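Local coordinates for protein D-glycerate 2-kinase (Thermotoga maritima, PDB 2B8N) that catalyses the magnesium-dependent transfer of phosphate from ATP to D-glycerate, yielding 2-phosphoglycerate in the breakdown of serine, at residues Lys20-Glu25 and Lys275-Asn280; Leu54-Lys59 and Arg63-Ala68; Ser158-Ser163 and Leu226-Lys231. One frame throughout, in Å; residues are numbered along the deposited sequence.

Interaction 1: Lys20-Glu25 and Lys275-Asn280; sequences KKLAIE and KEKGFN
Leu-22 carries this contact, and its two methyl groups divide the work. CD2 comes up to the rim of the Phe-279 ring, in the ring plane, 3.9 Å from CE2, and meets hydrogens at the edge instead of the aromatic face. CD1 turns to the aliphatic part of Lys-277, where it lies 4.0 Å from CE; the two side chains run alongside each other, heading opposite ways. A chi1 of -160° puts CG of Leu-22 opposite the backbone N and carries the fork across to the other segment. Replacing Leu-22 by alanine removes both methyls, and is likely to leave the Phe-279 edge and the Lys-277 methylenes without this apolar partner, opening a gap between the helix and the turn. Beyond the leucine, one turn further along the helix, Glu-25 lies roughly perpendicular to Lys-277, and its OE1 stands 3.7 Å from NZ, a long salt bridge that adds a loose electrostatic tie at the solvent-facing side.

What presents Lys-277 and Phe-279 is the end of helix 263-276. Gly-278, at positive phi (96°), is the C-prime residue of a Schellman motif, in which Phe-279 N bonds to Ala-274 O and Gly-278 N to Lys-275 O, the latter at 3.0 Å. The backbone angles there call for glycine, and the reversal sends the chain from helix into strand 280-285, an outer strand of the mixed sheet. Phe-279 thereby faces inward, where it also touches Leu-19, Pro-316, Leu-427 and Val-429. Helix 17-32, for its part, rests on that same sheet, with Ala-23 on Leu-427 and Ile-24 on Ile-375, and so the N-terminal helix lies over strands 373-377 and 422-428 beside the turn leading into the edge strand.

Interaction 2: Leu54-Lys59 and Arg63-Ala68; sequences LVAVGK and RMAKAA
Leu-54 and Ala-56, alternate residues of strand 52-57, present their side chains to helix 61-72, where Ala-65 and Ala-68 offer little more than a methyl each. The large bump is Leu-54. Its fork spans one turn of the helix: CD1 lies 3.7 Å from Ala-68 CB, while CD2 lies 4.0 Å from Ala-65 CB. With CG opposite its own backbone N (chi1 173°) the branch is extended toward the helix, and the shallow surface left by two small residues receives it. Ala-56 adds a lower bump, its CB meeting Ala-65 CB at 4.1 Å, so that the single methyl of Ala-65 touches both strand side chains.

Here strand and helix are the first two elements of a beta-alpha-beta unit completed by strand 76-84, within a parallel sheet whose 3-2-1-4-5-6 strand order is that of Rossmann-like domains. The chain reverses between them, and the axes of strand 54-57 and helix 63-68 run nearly antiparallel, at 154°. Small residues on the helix let it come close, the axes of these two short segments being 8.5 Å apart at the nearest point. Neighbouring strands extend the same apolar surface: Leu-132 of strand 128-133 lies against both Leu-54 and Ala-56, and Leu-130 against Ala-68, while from strand 76-84 Val-81 touches Ala-65 and Ile-76 touches Leu-54.

Interaction 3: Ser158-Ser163 and Leu226-Lys231; sequences SALLKS and LKVLEK
Leu-160 sets one helix against another, meeting Val-228 and Leu-229 in a small apolar helix-helix contact between helices 150-162 and 222-231. It belongs to a helical cluster in which helices 167-175 and 238-244 also take part, and it is a useful example of two segments that meet through one branched residue.

The orientation of that residue explains the pairing. Leu-160 points toward the facing helix, and its CG stands opposite its own carbonyl carbon (chi1 -82°), which carries the fork toward the other helix. There the two methyls take different partners. CD2 goes to Val-228, 3.9 Å from CG1, while CD1 goes to Leu-229, where the nearest methyl is CD2 at a looser 4.4 Å. Neither partner points head-on. Val-228 and Leu-229 both leave their helix across the line to Leu-160; the valine side chain crosses the leucine at about a right angle and offers its CG1 methyl, whereas the longer Leu-229 brings one methyl, CD2, nearer to Leu-160. One leucine fork is thus met by two consecutive residues of the other helix, and the backbones need not come near: the closest CA atoms, of Leu-160 and Leu-229, remain 8.0 Å apart.

Other apolar groups close in on the three. Val-173 of helix 167-175 touches both Leu-160 and Val-228, Ile-170 also lies on Leu-160, and Ile-244 of helix 238-244 backs Leu-229. Past the end of helix 222-231, Tyr-232 and Ile-234 reach Leu-160 as well.

At the C-terminal end of segment 158-163, Ala-159 O accepts twice from a single residue: Ser-163 N at 3.0 Å and Ser-163 OG at 2.9 Å approach it from opposite faces of the carbonyl plane.

Interactions 1 and 2 each belong to one of the chain's two sheets, whereas interaction 3 joins helices. Interaction 2 packs a helix on a strand of the parallel sheet, and interaction 3 lies about 34 Å away between centres, with nearest atoms about 16 Å apart. Interaction 1 sits at the mixed sheet, between centres about 32 Å from interaction 2 and about 49 Å from interaction 3, across the centre of the chain from the latter. In sequence, however, interaction 1 brackets both others, because it brings the N-terminal helix back to residues that follow the whole parallel sheet. None of the contacts touches another, and no residue in them is identified as binding ATP, glycerate or magnesium.

Interaction 1: Lys20-Glu25 and Lys275-Asn280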
loop_
_atom_site.group_PDB
_atom_site.type_symbol
_atom_site.label_atom_id
_atom_site.label_comp_id
_atom_site.label_asym_id
_atom_site.label_seq_id
_atom_site.Cartn_x
_atom_site.Cartn_y
_atom_site.Cartn_z
ATOM N N LYS A 20 -17.847 20.272 -4.870
ATOM C CA LYS A 20 -17.580 18.907 -5.302
ATOM C C LYS A 20 -16.298 18.852 -6.151
ATOM O O LYS A 20 -15.430 18.001 -5.899
ATOM C CB LYS A 20 -18.764 18.368 -6.097
ATOM C CG LYS A 20 -18.780 16.857 -6.304
ATOM C CD LYS A 20 -20.122 16.421 -6.927
ATOM C CE LYS A 20 -19.968 15.253 -7.922
ATOM N NZ LYS A 20 -19.637 15.711 -9.314
ATOM N N LYS A 21 -16.171 19.764 -7.123
ATOM C CA LYS A 21 -14.994 19.798 -8.012
ATOM C C LYS A 21 -13.726 20.114 -7.233
ATOM O O LYS A 21 -12.644 19.571 -7.509
ATOM C CB LYS A 21 -15.152 20.838 -9.125
ATOM C CG LYS A 21 -15.997 20.371 -10.283
ATOM C CD LYS A 21 -16.403 21.522 -11.201
ATOM C CE LYS A 21 -17.284 21.025 -12.340
ATOM N NZ LYS A 21 -18.291 22.047 -12.682
ATOM N N LEU A 22 -13.871 21.000 -6.261
ATOM C CA LEU A 22 -12.760 21.427 -5.437
ATOM C C LEU A 22 -12.175 20.272 -4.622
ATOM O O LEU A 22 -10.957 20.100 -4.546
ATOM C CB LEU A 22 -13.231 22.542 -4.499
ATOM C CG LEU A 22 -12.161 23.446 -3.902
ATOM C CD1 LEU A 22 -11.173 23.873 -4.967
ATOM C CD2 LEU A 22 -12.828 24.652 -3.287
ATOM N N ALA A 23 -13.043 19.470 -4.022
ATOM C CA ALA A 23 -12.585 18.328 -3.232
ATOM C C ALA A 23 -11.978 17.215 -4.105
ATOM O O ALA A 23 -11.023 16.570 -3.676
ATOM C CB ALA A 23 -13.694 17.791 -2.376
ATOM N N ILE A 24 -12.523 16.992 -5.309
ATOM C CA ILE A 24 -11.965 16.010 -6.245
ATOM C C ILE A 24 -10.542 16.434 -6.651
ATOM O O ILE A 24 -9.626 15.614 -6.679
ATOM C CB ILE A 24 -12.887 15.814 -7.516
ATOM C CG1 ILE A 24 -14.104 14.945 -7.171
ATOM C CG2 ILE A 24 -12.137 15.166 -8.684
ATOM C CD1 ILE A 24 -15.261 15.094 -8.141
ATOM N N GLU A 25 -10.359 17.715 -6.971
ATOM C CA GLU A 25 -9.030 18.192 -7.345
ATOM C C GLU A 25 -8.057 17.975 -6.184
ATOM O O GLU A 25 -6.986 17.448 -6.395
ATOM C CB GLU A 25 -9.019 19.655 -7.803
ATOM C CG GLU A 25 -7.956 19.888 -8.854
ATOM C CD GLU A 25 -7.359 21.264 -8.813
ATOM O OE1 GLU A 25 -8.017 22.188 -8.283
ATOM O OE2 GLU A 25 -6.219 21.409 -9.316
ATOM N N LYS A 275 -5.261 24.290 2.643
ATOM C CA LYS A 275 -4.877 25.627 3.132
ATOM C C LYS A 275 -4.682 26.592 1.981
ATOM O O LYS A 275 -5.131 27.716 2.046
ATOM C CB LYS A 275 -3.617 25.596 3.979
ATOM C CG LYS A 275 -3.835 25.023 5.347
ATOM C CD LYS A 275 -2.558 25.074 6.179
ATOM C CE LYS A 275 -2.875 24.608 7.609
ATOM N NZ LYS A 275 -1.635 24.383 8.431
ATOM N N GLU A 276 -4.038 26.124 0.915
ATOM C CA GLU A 276 -3.732 26.929 -0.272
ATOM C C GLU A 276 -4.998 27.441 -0.960
ATOM O O GLU A 276 -4.939 28.388 -1.741
ATOM C CB GLU A 276 -2.922 26.064 -1.248
ATOM C CG GLU A 276 -2.059 26.787 -2.265
ATOM C CD GLU A 276 -0.885 25.915 -2.730
ATOM O OE1 GLU A 276 -0.077 25.476 -1.872
ATOM O OE2 GLU A 276 -0.772 25.664 -3.949
ATOM N N LYS A 277 -6.141 26.818 -0.668
ATOM C CA LYS A 277 -7.414 27.216 -1.255
ATOM C C LYS A 277 -8.303 27.984 -0.284
ATOM O O LYS A 277 -9.456 28.210 -0.599
ATOM C CB LYS A 277 -8.178 25.983 -1.769
ATOM C CG LYS A 277 -7.362 25.103 -2.729
ATOM C CD LYS A 277 -8.116 24.740 -4.004
ATOM C CE LYS A 277 -7.180 24.319 -5.163
ATOM N NZ LYS A 277 -6.553 22.964 -4.984
ATOM N N GLY A 278 -7.793 28.373 0.885
ATOM C CA GLY A 278 -8.561 29.178 1.844
ATOM C C GLY A 278 -9.269 28.407 2.949
ATOM O O GLY A 278 -10.098 28.970 3.659
ATOM N N PHE A 279 -8.936 27.130 3.123
ATOM C CA PHE A 279 -9.589 26.301 4.144
ATOM C C PHE A 279 -8.805 26.240 5.436
ATOM O O PHE A 279 -7.586 26.137 5.419
ATOM C CB PHE A 279 -9.793 24.861 3.652
ATOM C CG PHE A 279 -10.906 24.724 2.664
ATOM C CD1 PHE A 279 -12.230 24.801 3.089
ATOM C CD2 PHE A 279 -10.639 24.547 1.315
ATOM C CE1 PHE A 279 -13.277 24.705 2.179
ATOM C CE2 PHE A 279 -11.681 24.460 0.385
ATOM C CZ PHE A 279 -13.000 24.538 0.816
ATOM N N ASN A 280 -9.506 26.296 6.557
ATOM C CA ASN A 280 -8.919 25.907 7.813
ATOM C C ASN A 280 -8.826 24.378 7.733
ATOM O O ASN A 280 -9.862 23.710 7.668
ATOM C CB ASN A 280 -9.803 26.326 9.000
ATOM C CG ASN A 280 -10.021 27.830 9.083
ATOM O OD1 ASN A 280 -9.080 28.634 8.940
ATOM N ND2 ASN A 280 -11.272 28.219 9.327
#

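Interaction 2: Leu54-Lys59 and Arg63-Ala68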
loop_
_atom_site.group_PDB
_atom_site.type_symbol
_atom_site.label_atom_id
_atom_site.label_comp_id
_atom_site.label_asym_id
_atom_site.label_seq_id
_atom_site.Cartn_x
_atom_site.Cartn_y
_atom_site.Cartn_z
ATOM N N LEU A 54 21.016 -0.938 -9.183
ATOM C CA LEU A 54 19.615 -0.620 -8.914
ATOM C C LEU A 54 18.806 -1.915 -8.988
ATOM O O LEU A 54 18.880 -2.653 -9.995
ATOM C CB LEU A 54 19.110 0.431 -9.916
ATOM C CG LEU A 54 17.630 0.843 -9.985
ATOM C CD1 LEU A 54 17.484 2.195 -10.733
ATOM C CD2 LEU A 54 16.747 -0.249 -10.633
ATOM N N VAL A 55 18.083 -2.194 -7.897
ATOM C CA VAL A 55 17.154 -3.309 -7.808
ATOM C C VAL A 55 15.771 -2.765 -7.407
ATOM O O VAL A 55 15.593 -2.198 -6.306
ATOM C CB VAL A 55 17.632 -4.358 -6.788
ATOM C CG1 VAL A 55 16.600 -5.492 -6.652
ATOM C CG2 VAL A 55 18.990 -4.936 -7.204
ATOM N N ALA A 56 14.797 -2.940 -8.306
ATOM C CA ALA A 56 13.455 -2.389 -8.099
ATOM C C ALA A 56 12.493 -3.533 -8.168
ATOM O O ALA A 56 12.462 -4.245 -9.177
ATOM C CB ALA A 56 13.112 -1.325 -9.134
ATOM N N VAL A 57 11.729 -3.704 -7.077
ATOM C CA VAL A 57 10.767 -4.797 -6.920
ATOM C C VAL A 57 9.464 -4.221 -6.402
ATOM O O VAL A 57 9.458 -3.480 -5.433
ATOM C CB VAL A 57 11.284 -5.869 -5.933
ATOM C CG1 VAL A 57 10.181 -6.840 -5.545
ATOM C CG2 VAL A 57 12.397 -6.624 -6.545
ATOM N N GLY A 58 8.369 -4.572 -7.048
ATOM C CA GLY A 58 7.054 -4.128 -6.601
ATOM C C GLY A 58 6.142 -3.828 -7.772
ATOM O O GLY A 58 6.569 -3.903 -8.940
ATOM N N LYS A 59 4.884 -3.498 -7.458
ATOM C CA LYS A 59 3.911 -3.142 -8.486
ATOM C C LYS A 59 4.260 -1.805 -9.142
ATOM O O LYS A 59 3.836 -1.556 -10.245
ATOM C CB LYS A 59 2.494 -3.068 -7.913
ATOM C CG LYS A 59 1.952 -4.366 -7.301
ATOM C CD LYS A 59 0.485 -4.197 -7.001
ATOM C CE LYS A 59 0.088 -4.663 -5.630
ATOM N NZ LYS A 59 -1.407 -4.566 -5.495
ATOM N N ARG A 63 8.166 2.331 -12.776
ATOM C CA ARG A 63 8.216 3.800 -12.791
ATOM C C ARG A 63 9.236 4.362 -11.790
ATOM O O ARG A 63 9.886 5.384 -12.045
ATOM C CB ARG A 63 6.835 4.424 -12.602
ATOM C CG ARG A 63 5.848 3.980 -13.680
ATOM C CD ARG A 63 5.259 5.112 -14.524
ATOM N NE ARG A 63 5.820 5.164 -15.889
ATOM C CZ ARG A 63 5.250 5.766 -16.944
ATOM N NH1 ARG A 63 4.097 6.398 -16.832
ATOM N NH2 ARG A 63 5.843 5.740 -18.133
HETATM N N MSE A 64 9.400 3.677 -10.663
HETATM C CA MSE A 64 10.423 4.054 -9.692
HETATM C C MSE A 64 11.828 3.888 -10.299
HETATM O O MSE A 64 12.695 4.740 -10.084
HETATM C CB MSE A 64 10.297 3.222 -8.428
HETATM C CG MSE A 64 9.036 3.460 -7.635
HETATM SE SE MSE A 64 9.045 2.440 -5.950
HETATM C CE MSE A 64 10.482 3.324 -4.929
ATOM N N ALA A 65 12.050 2.808 -11.056
ATOM C CA ALA A 65 13.346 2.597 -11.703
ATOM C C ALA A 65 13.604 3.701 -12.733
ATOM O O ALA A 65 14.639 4.343 -12.704
ATOM C CB ALA A 65 13.411 1.233 -12.371
ATOM N N LYS A 66 12.649 3.934 -13.627
ATOM C CA LYS A 66 12.782 4.997 -14.610
ATOM C C LYS A 66 13.134 6.356 -13.989
ATOM O O LYS A 66 13.955 7.088 -14.546
ATOM C CB LYS A 66 11.502 5.158 -15.416
ATOM C CG LYS A 66 11.567 6.299 -16.426
ATOM C CD LYS A 66 10.378 6.282 -17.361
ATOM C CE LYS A 66 10.310 7.569 -18.175
ATOM N NZ LYS A 66 9.981 8.725 -17.302
ATOM N N ALA A 67 12.497 6.707 -12.870
ATOM C CA ALA A 67 12.776 7.988 -12.207
ATOM C C ALA A 67 14.195 8.063 -11.602
ATOM O O ALA A 67 14.836 9.098 -11.654
ATOM C CB ALA A 67 11.711 8.292 -11.153
ATOM N N ALA A 68 14.683 6.955 -11.057
ATOM C CA ALA A 68 16.048 6.849 -10.531
ATOM C C ALA A 68 17.102 6.966 -11.630
ATOM O O ALA A 68 18.148 7.578 -11.441
ATOM C CB ALA A 68 16.214 5.530 -9.817
#

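Interaction 3: Ser158-Ser163 and Leu226-Lys231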
loop_
_atom_site.group_PDB
_atom_site.type_symbol
_atom_site.label_atom_id
_atom_site.label_comp_id
_atom_site.label_asym_id
_atom_site.label_seq_id
_atom_site.Cartn_x
_atom_site.Cartn_y
_atom_site.Cartn_z
ATOM N N SER A 158 -0.865 -21.096 3.152
ATOM C CA SER A 158 -2.293 -21.265 3.032
ATOM C C SER A 158 -2.835 -22.046 4.238
ATOM O O SER A 158 -3.879 -21.707 4.807
ATOM C CB SER A 158 -2.603 -21.975 1.715
ATOM O OG SER A 158 -3.994 -21.975 1.445
ATOM N N ALA A 159 -2.097 -23.070 4.646
ATOM C CA ALA A 159 -2.439 -23.829 5.837
ATOM C C ALA A 159 -2.487 -22.925 7.045
ATOM O O ALA A 159 -3.372 -23.061 7.893
ATOM C CB ALA A 159 -1.399 -24.921 6.074
ATOM N N LEU A 160 -1.518 -22.013 7.134
ATOM C CA LEU A 160 -1.435 -21.126 8.288
ATOM C C LEU A 160 -2.576 -20.093 8.313
ATOM O O LEU A 160 -3.225 -19.913 9.358
ATOM C CB LEU A 160 -0.071 -20.455 8.358
ATOM C CG LEU A 160 1.049 -21.292 8.992
ATOM C CD1 LEU A 160 2.384 -20.594 8.785
ATOM C CD2 LEU A 160 0.829 -21.536 10.483
ATOM N N LEU A 161 -2.828 -19.453 7.169
ATOM C CA LEU A 161 -3.990 -18.572 7.013
ATOM C C LEU A 161 -5.285 -19.275 7.416
ATOM O O LEU A 161 -6.032 -18.816 8.292
ATOM C CB LEU A 161 -4.111 -18.129 5.570
ATOM C CG LEU A 161 -3.025 -17.133 5.167
ATOM C CD1 LEU A 161 -2.784 -17.175 3.659
ATOM C CD2 LEU A 161 -3.406 -15.728 5.656
ATOM N N LYS A 162 -5.541 -20.410 6.784
ATOM C CA LYS A 162 -6.758 -21.134 7.072
ATOM C C LYS A 162 -6.861 -21.451 8.566
ATOM O O LYS A 162 -7.946 -21.381 9.142
ATOM C CB LYS A 162 -6.882 -22.397 6.221
ATOM C CG LYS A 162 -7.216 -22.105 4.763
ATOM C CD LYS A 162 -7.596 -23.373 4.027
ATOM C CE LYS A 162 -7.839 -23.100 2.552
ATOM N NZ LYS A 162 -6.609 -22.588 1.882
ATOM N N SER A 163 -5.735 -21.775 9.198
ATOM C CA SER A 163 -5.735 -22.124 10.622
ATOM C C SER A 163 -5.861 -20.907 11.525
ATOM O O SER A 163 -5.937 -21.063 12.735
ATOM C CB SER A 163 -4.462 -22.880 10.991
ATOM O OG SER A 163 -4.419 -24.123 10.325
ATOM N N LEU A 226 9.365 -22.945 14.386
ATOM C CA LEU A 226 8.925 -24.315 14.637
ATOM C C LEU A 226 7.763 -24.415 15.642
ATOM O O LEU A 226 6.895 -25.265 15.504
ATOM C CB LEU A 226 10.109 -25.147 15.122
ATOM C CG LEU A 226 11.265 -25.294 14.123
ATOM C CD1 LEU A 226 12.384 -26.164 14.717
ATOM C CD2 LEU A 226 10.787 -25.874 12.796
ATOM N N LYS A 227 7.757 -23.543 16.646
ATOM C CA LYS A 227 6.661 -23.472 17.609
ATOM C C LYS A 227 5.351 -22.993 16.976
ATOM O O LYS A 227 4.275 -23.418 17.393
ATOM C CB LYS A 227 7.036 -22.568 18.777
ATOM C CG LYS A 227 8.134 -23.148 19.614
ATOM C CD LYS A 227 8.179 -22.554 21.004
ATOM C CE LYS A 227 8.994 -23.458 21.930
ATOM N NZ LYS A 227 8.407 -24.842 22.051
ATOM N N VAL A 228 5.439 -22.121 15.973
ATOM C CA VAL A 228 4.246 -21.703 15.237
ATOM C C VAL A 228 3.597 -22.893 14.541
ATOM O O VAL A 228 2.415 -23.158 14.744
ATOM C CB VAL A 228 4.546 -20.637 14.204
ATOM C CG1 VAL A 228 3.308 -20.401 13.306
ATOM C CG2 VAL A 228 4.969 -19.357 14.915
ATOM N N LEU A 229 4.382 -23.603 13.736
ATOM C CA LEU A 229 3.908 -24.789 13.017
ATOM C C LEU A 229 3.318 -25.840 13.953
ATOM O O LEU A 229 2.241 -26.392 13.681
ATOM C CB LEU A 229 5.043 -25.403 12.205
ATOM C CG LEU A 229 5.580 -24.539 11.063
ATOM C CD1 LEU A 229 6.812 -25.192 10.448
ATOM C CD2 LEU A 229 4.509 -24.298 10.010
ATOM N N GLU A 230 4.022 -26.113 15.051
ATOM C CA GLU A 230 3.494 -26.994 16.076
ATOM C C GLU A 230 2.195 -26.406 16.616
ATOM O O GLU A 230 1.215 -27.114 16.738
ATOM C CB GLU A 230 4.513 -27.226 17.202
ATOM C CG GLU A 230 3.902 -27.348 18.608
ATOM C CD GLU A 230 4.943 -27.577 19.699
ATOM O OE1 GLU A 230 5.502 -28.698 19.749
ATOM O OE2 GLU A 230 5.183 -26.638 20.509
ATOM N N LYS A 231 2.178 -25.110 16.916
ATOM C CA LYS A 231 0.979 -24.487 17.484
ATOM C C LYS A 231 -0.265 -24.718 16.631
ATOM O O LYS A 231 -1.332 -25.000 17.170
ATOM C CB LYS A 231 1.165 -22.987 17.713
ATOM C CG LYS A 231 0.034 -22.351 18.536
ATOM C CD LYS A 231 0.415 -20.952 19.072
ATOM C CE LYS A 231 -0.799 -20.038 19.169
ATOM N NZ LYS A 231 -1.262 -19.679 17.799
#